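Local coordinates for protein serine protease inhibitor (PDB 3STO) that probably inhibits serine proteases as a member of the serpin family, in a trematode blood fluke, at residues E210-S215 / H379-F384; I257-E262 / V373-T378. All coordinates share one frame; numbering follows the deposited sequence.

Contact 1. Residues E210-S215 / H379-F384; sequences EDFYIS and HPFICF
The ring of Phe212 lies across the peptide that joins His379 to Pro380, its rim almost pressed onto that backbone. Phe212 CZ stands 3.2 Å from His379 C, and His379 N sits above one ring face, off toward the rim, 3.5 Å from Phe212 CE2. With CG anti to the backbone N (chi1 -174°), the phenyl extends from its strand far enough to meet this bend and, beyond it, Phe381. There Phe212 CE2 comes to the edge of the Phe381 ring, near its plane, 4.2 Å from Phe381 CE1. Pro380 adds a looser apolar touch through CD. In serpins the two segments belong to different sheets: strand 208-215 is an outer strand of sheet C, paired with strand 218-236, whereas 379-384 enters strand 381-387 of sheet B. Ile220 and Val222 of the paired strand, together with Pro402, also pack on Phe212. No hydrogen bond links the two segments. Instead the carbonyl of Tyr213 is met by carbon: His379 CA reaches Tyr213 O at 3.2 Å with an angle of 151° at the hydrogen, and Pro380 CD lies 3.1 Å from the same oxygen. Pro380 CG also approaches the next carbonyl, 3.8 Å from Ile214 O, where the strand makes a classic beta bulge against its hairpin partner. His379 takes part through its backbone and CB, not its imidazole; a chi1 of 48° tucks CG over the backbone, flanked by N and C, and the imidazole leads off toward Lys263. That lysine also forms a cation-pi contact with Tyr213, whose own CB passes 4.3 Å from His379 CB.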
loop_
_atom_site.group_PDB
_atom_site.type_symbol
_atom_site.label_atom_id
_atom_site.label_comp_id
_atom_site.label_asym_id
_atom_site.label_seq_id
_atom_site.Cartn_x
_atom_site.Cartn_y
_atom_site.Cartn_z
ATOM N N GLU A 210 22.694 -16.795 -5.537
ATOM C CA GLU A 210 23.136 -16.953 -4.166
ATOM C C GLU A 210 22.028 -17.633 -3.359
ATOM O O GLU A 210 20.859 -17.520 -3.696
ATOM C CB GLU A 210 23.519 -15.581 -3.598
ATOM C CG GLU A 210 23.976 -15.554 -2.133
ATOM C CD GLU A 210 24.863 -14.346 -1.818
ATOM O OE1 GLU A 210 25.544 -13.865 -2.752
ATOM O OE2 GLU A 210 24.891 -13.889 -0.647
ATOM N N ASP A 211 22.392 -18.345 -2.302
ATOM C CA ASP A 211 21.400 -18.984 -1.452
ATOM C C ASP A 211 20.591 -18.020 -0.606
ATOM O O ASP A 211 21.134 -17.073 -0.044
ATOM C CB ASP A 211 22.052 -20.041 -0.552
ATOM C CG ASP A 211 21.984 -21.424 -1.162
ATOM O OD1 ASP A 211 21.773 -21.521 -2.406
ATOM O OD2 ASP A 211 22.133 -22.404 -0.401
ATOM N N PHE A 212 19.296 -18.284 -0.494
ATOM C CA PHE A 212 18.436 -17.502 0.399
ATOM C C PHE A 212 17.807 -18.456 1.410
ATOM O O PHE A 212 17.178 -19.454 1.032
ATOM C CB PHE A 212 17.370 -16.730 -0.402
ATOM C CG PHE A 212 16.532 -15.784 0.437
ATOM C CD1 PHE A 212 15.415 -16.249 1.129
ATOM C CD2 PHE A 212 16.846 -14.424 0.504
ATOM C CE1 PHE A 212 14.660 -15.398 1.888
ATOM C CE2 PHE A 212 16.103 -13.577 1.241
ATOM C CZ PHE A 212 14.990 -14.053 1.942
ATOM N N TYR A 213 18.004 -18.165 2.691
ATOM C CA TYR A 213 17.469 -19.020 3.731
ATOM C C TYR A 213 16.047 -18.627 4.054
ATOM O O TYR A 213 15.810 -17.525 4.557
ATOM C CB TYR A 213 18.332 -18.915 4.993
ATOM C CG TYR A 213 17.904 -19.784 6.172
ATOM C CD1 TYR A 213 18.439 -21.057 6.354
ATOM C CD2 TYR A 213 17.008 -19.306 7.137
ATOM C CE1 TYR A 213 18.080 -21.842 7.455
ATOM C CE2 TYR A 213 16.648 -20.075 8.242
ATOM C CZ TYR A 213 17.191 -21.347 8.391
ATOM O OH TYR A 213 16.850 -22.128 9.474
ATOM N N ILE A 214 15.109 -19.520 3.765
ATOM C CA ILE A 214 13.691 -19.329 4.122
ATOM C C ILE A 214 13.371 -19.894 5.519
ATOM O O ILE A 214 12.805 -19.218 6.345
ATOM C CB ILE A 214 12.791 -19.999 3.102
ATOM C CG1 ILE A 214 13.067 -19.438 1.707
ATOM C CG2 ILE A 214 11.355 -19.832 3.490
ATOM C CD1 ILE A 214 12.167 -20.020 0.635
ATOM N N SER A 215 13.769 -21.137 5.763
ATOM C CA SER A 215 13.594 -21.803 7.041
ATOM C C SER A 215 14.550 -23.006 7.060
ATOM O O SER A 215 15.190 -23.287 6.057
ATOM C CB SER A 215 12.139 -22.287 7.178
ATOM O OG SER A 215 11.805 -23.227 6.166
ATOM N N HIS A 379 17.957 -13.893 4.226
ATOM C CA HIS A 379 16.900 -14.555 4.984
ATOM C C HIS A 379 15.706 -13.563 5.059
ATOM O O HIS A 379 15.863 -12.399 4.671
ATOM C CB HIS A 379 17.421 -14.995 6.379
ATOM C CG HIS A 379 18.158 -13.927 7.128
ATOM N ND1 HIS A 379 17.599 -13.226 8.174
ATOM C CD2 HIS A 379 19.429 -13.449 6.993
ATOM C CE1 HIS A 379 18.490 -12.368 8.652
ATOM N NE2 HIS A 379 19.609 -12.492 7.959
ATOM N N PRO A 380 14.523 -14.011 5.530
ATOM C CA PRO A 380 13.303 -13.160 5.472
ATOM C C PRO A 380 13.435 -11.774 6.119
ATOM O O PRO A 380 14.052 -11.574 7.167
ATOM C CB PRO A 380 12.236 -14.013 6.182
ATOM C CG PRO A 380 12.709 -15.459 5.887
ATOM C CD PRO A 380 14.217 -15.366 6.050
ATOM N N PHE A 381 12.848 -10.794 5.459
ATOM C CA PHE A 381 13.044 -9.420 5.875
ATOM C C PHE A 381 11.774 -8.599 5.698
ATOM O O PHE A 381 10.870 -8.955 4.945
ATOM C CB PHE A 381 14.171 -8.789 5.069
ATOM C CG PHE A 381 13.929 -8.797 3.575
ATOM C CD1 PHE A 381 14.176 -9.939 2.813
ATOM C CD2 PHE A 381 13.455 -7.670 2.930
ATOM C CE1 PHE A 381 13.989 -9.938 1.449
ATOM C CE2 PHE A 381 13.252 -7.667 1.550
ATOM C CZ PHE A 381 13.526 -8.797 0.807
ATOM N N ILE A 382 11.730 -7.471 6.380
ATOM C CA ILE A 382 10.621 -6.545 6.216
ATOM C C ILE A 382 11.124 -5.303 5.484
ATOM O O ILE A 382 12.230 -4.822 5.724
ATOM C CB ILE A 382 9.939 -6.261 7.596
ATOM C CG1 ILE A 382 8.938 -7.392 7.880
ATOM C CG2 ILE A 382 9.255 -4.902 7.647
ATOM C CD1 ILE A 382 9.229 -8.116 9.103
ATOM N N CYS A 383 10.339 -4.815 4.546
ATOM C CA CYS A 383 10.751 -3.630 3.827
ATOM C C CYS A 383 9.594 -2.644 3.596
ATOM O O CYS A 383 8.411 -3.007 3.700
ATOM C CB CYS A 383 11.458 -4.000 2.528
ATOM S SG CYS A 383 10.410 -4.851 1.396
ATOM N N PHE A 384 9.950 -1.394 3.306
ATOM C CA PHE A 384 8.975 -0.335 3.131
ATOM C C PHE A 384 9.384 0.573 2.001
ATOM O O PHE A 384 10.572 0.751 1.748
ATOM C CB PHE A 384 8.936 0.516 4.376
ATOM C CG PHE A 384 8.605 -0.240 5.639
ATOM C CD1 PHE A 384 7.261 -0.413 6.035
ATOM C CD2 PHE A 384 9.611 -0.697 6.460
ATOM C CE1 PHE A 384 6.930 -1.045 7.207
ATOM C CE2 PHE A 384 9.307 -1.359 7.655
ATOM C CZ PHE A 384 7.960 -1.523 8.035
#

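Contact 2. Residues I257-E262 / V373-T378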
loop_
_atom_site.group_PDB
_atom_site.type_symbol
_atom_site.label_atom_id
_atom_site.label_comp_id
_atom_site.label_asym_id
_atom_site.label_seq_id
_atom_site.Cartn_x
_atom_site.Cartn_y
_atom_site.Cartn_z
ATOM N N ILE A 257 14.933 -1.356 4.333
ATOM C CA ILE A 257 15.014 -2.790 4.610
ATOM C C ILE A 257 15.271 -3.010 6.072
ATOM O O ILE A 257 16.118 -2.359 6.677
ATOM C CB ILE A 257 16.077 -3.499 3.766
ATOM C CG1 ILE A 257 15.946 -3.066 2.291
ATOM C CG2 ILE A 257 16.005 -5.045 3.925
ATOM C CD1 ILE A 257 17.287 -3.070 1.559
ATOM N N VAL A 258 14.476 -3.891 6.661
ATOM C CA VAL A 258 14.629 -4.217 8.062
ATOM C C VAL A 258 15.073 -5.671 8.165
ATOM O O VAL A 258 14.300 -6.582 7.865
ATOM C CB VAL A 258 13.326 -4.038 8.861
ATOM C CG1 VAL A 258 13.588 -4.296 10.339
ATOM C CG2 VAL A 258 12.769 -2.637 8.670
ATOM N N LEU A 259 16.321 -5.872 8.581
ATOM C CA LEU A 259 16.942 -7.193 8.537
ATOM C C LEU A 259 17.202 -7.683 9.955
ATOM O O LEU A 259 17.981 -7.088 10.703
ATOM C CB LEU A 259 18.244 -7.170 7.706
ATOM C CG LEU A 259 18.862 -8.540 7.396
ATOM C CD1 LEU A 259 17.949 -9.394 6.472
ATOM C CD2 LEU A 259 20.248 -8.402 6.781
ATOM N N PRO A 260 16.530 -8.773 10.336
ATOM C CA PRO A 260 16.787 -9.391 11.646
ATOM C C PRO A 260 18.261 -9.766 11.795
ATOM O O PRO A 260 18.910 -10.192 10.828
ATOM C CB PRO A 260 15.934 -10.647 11.602
ATOM C CG PRO A 260 14.849 -10.328 10.611
ATOM C CD PRO A 260 15.544 -9.536 9.547
ATOM N N LEU A 261 18.780 -9.605 13.003
ATOM C CA LEU A 261 20.183 -9.926 13.268
ATOM C C LEU A 261 20.550 -11.412 13.111
ATOM O O LEU A 261 21.694 -11.751 12.866
ATOM C CB LEU A 261 20.624 -9.348 14.611
ATOM C CG LEU A 261 20.644 -7.820 14.475
ATOM C CD1 LEU A 261 20.922 -7.108 15.788
ATOM C CD2 LEU A 261 21.665 -7.429 13.438
ATOM N N GLU A 262 19.590 -12.310 13.206
ATOM C CA GLU A 262 19.928 -13.687 12.901
ATOM C C GLU A 262 18.932 -14.218 11.888
ATOM O O GLU A 262 18.027 -13.506 11.479
ATOM C CB GLU A 262 19.951 -14.549 14.159
ATOM C CG GLU A 262 18.651 -15.286 14.385
ATOM C CD GLU A 262 17.630 -14.442 15.085
ATOM O OE1 GLU A 262 17.670 -14.432 16.338
ATOM O OE2 GLU A 262 16.804 -13.795 14.394
ATOM N N VAL A 373 30.221 -1.927 7.063
ATOM C CA VAL A 373 29.091 -2.776 7.451
ATOM C C VAL A 373 28.671 -3.749 6.349
ATOM O O VAL A 373 28.608 -3.377 5.168
ATOM C CB VAL A 373 27.887 -1.873 7.845
ATOM C CG1 VAL A 373 26.641 -2.282 7.162
ATOM C CG2 VAL A 373 27.729 -1.820 9.347
ATOM N N ASP A 374 28.395 -5.001 6.709
ATOM C CA ASP A 374 27.766 -5.900 5.734
ATOM C C ASP A 374 26.272 -5.858 5.928
ATOM O O ASP A 374 25.792 -5.866 7.053
ATOM C CB ASP A 374 28.238 -7.332 5.882
ATOM C CG ASP A 374 29.620 -7.525 5.346
ATOM O OD1 ASP A 374 30.106 -6.598 4.668
ATOM O OD2 ASP A 374 30.223 -8.592 5.600
ATOM N N PHE A 375 25.528 -5.774 4.839
ATOM C CA PHE A 375 24.073 -5.851 4.943
ATOM C C PHE A 375 23.642 -6.812 3.866
ATOM O O PHE A 375 23.372 -6.403 2.728
ATOM C CB PHE A 375 23.427 -4.472 4.735
ATOM C CG PHE A 375 22.025 -4.369 5.255
ATOM C CD1 PHE A 375 21.796 -4.040 6.564
ATOM C CD2 PHE A 375 20.929 -4.584 4.412
ATOM C CE1 PHE A 375 20.498 -3.932 7.039
ATOM C CE2 PHE A 375 19.639 -4.487 4.878
ATOM C CZ PHE A 375 19.413 -4.172 6.191
ATOM N N HIS A 376 23.603 -8.091 4.218
ATOM C CA HIS A 376 23.386 -9.141 3.229
ATOM C C HIS A 376 22.023 -9.784 3.423
ATOM O O HIS A 376 21.782 -10.447 4.414
ATOM C CB HIS A 376 24.514 -10.172 3.304
ATOM C CG HIS A 376 25.849 -9.608 2.961
ATOM N ND1 HIS A 376 27.021 -10.311 3.136
ATOM C CD2 HIS A 376 26.202 -8.407 2.443
ATOM C CE1 HIS A 376 28.038 -9.564 2.754
ATOM N NE2 HIS A 376 27.566 -8.402 2.325
ATOM N N VAL A 377 21.121 -9.540 2.479
ATOM C CA VAL A 377 19.712 -9.869 2.677
ATOM C C VAL A 377 19.539 -11.328 2.232
ATOM O O VAL A 377 19.172 -11.596 1.101
ATOM C CB VAL A 377 18.758 -8.844 1.936
ATOM C CG1 VAL A 377 17.303 -9.180 2.129
ATOM C CG2 VAL A 377 19.011 -7.420 2.402
ATOM N N THR A 378 19.836 -12.259 3.136
ATOM C CA THR A 378 19.917 -13.675 2.794
ATOM C C THR A 378 18.864 -14.541 3.505
ATOM O O THR A 378 18.893 -15.775 3.410
ATOM C CB THR A 378 21.330 -14.247 3.163
ATOM O OG1 THR A 378 21.590 -13.982 4.539
ATOM C CG2 THR A 378 22.404 -13.601 2.352
#
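Ile257 and Leu259, on the same face of their strand, grip the ring of Phe375 and the methyls of Val377. This is the serpin arrangement in which sheet B packs against sheet C: strand 253-260 belongs to the first and strand 373-376, which follows the reactive-centre loop, to the second. The strands run nearly at right angles, 96° between their directions with axes 9.0 Å apart, so side chains and not backbone bonds join them. Packing is close round the far end of Phe375. Extended away from its own backbone N (chi1 -161°), the side chain carries the ring in between the two aliphatic residues: CZ of Phe375 lies 3.6 Å from CB of Leu259, while Ile257 CG2 meets the ring edge in plane, 3.8 Å from Phe375 CE2. The same methyl, Ile257 CG2, also lies 4.1 Å from Val377 CG2. Val377 centres an inverse gamma turn just past the strand, and its side chain points toward strand 253-260. Tyr233 and Val244 add further cover to Phe375. The other side of the strand is looser and more polar. Asp374 is exposed, and His376 directs its side chain away from strand 253-260, with NE2 hydrogen-bonded to Ser292 OG. Only its backbone is engaged here, as His376 O lies 3.5 Å from Leu259 CD2. That same methyl makes a CH-pi contact over the centre of the Phe375 ring, 4.3 Å from the centroid and 7° off the ring normal.

In the fold
Both contacts are buried and lie side by side, their centres about 9 Å apart, where sheets B and C of the serpin meet. Strands 373-376 and 381-387 are consecutive in the chain, so one run of residues serves contact 2 with its first half and contact 1 with its second. Contact 2, between the faces of crossing strands from the two sheets, is mainly aliphatic against aromatic; contact 1, at the bend before strand 381-387, sets a ring and a proline on backbone groups. Probable hydrogen bonds tie the two together: Tyr213 N to Thr378 O, and Val258 N to Ile382 O, the latter pairing strands 253-260 and 381-387. His379 CE1 also packs 3.1 Å from Pro260 O.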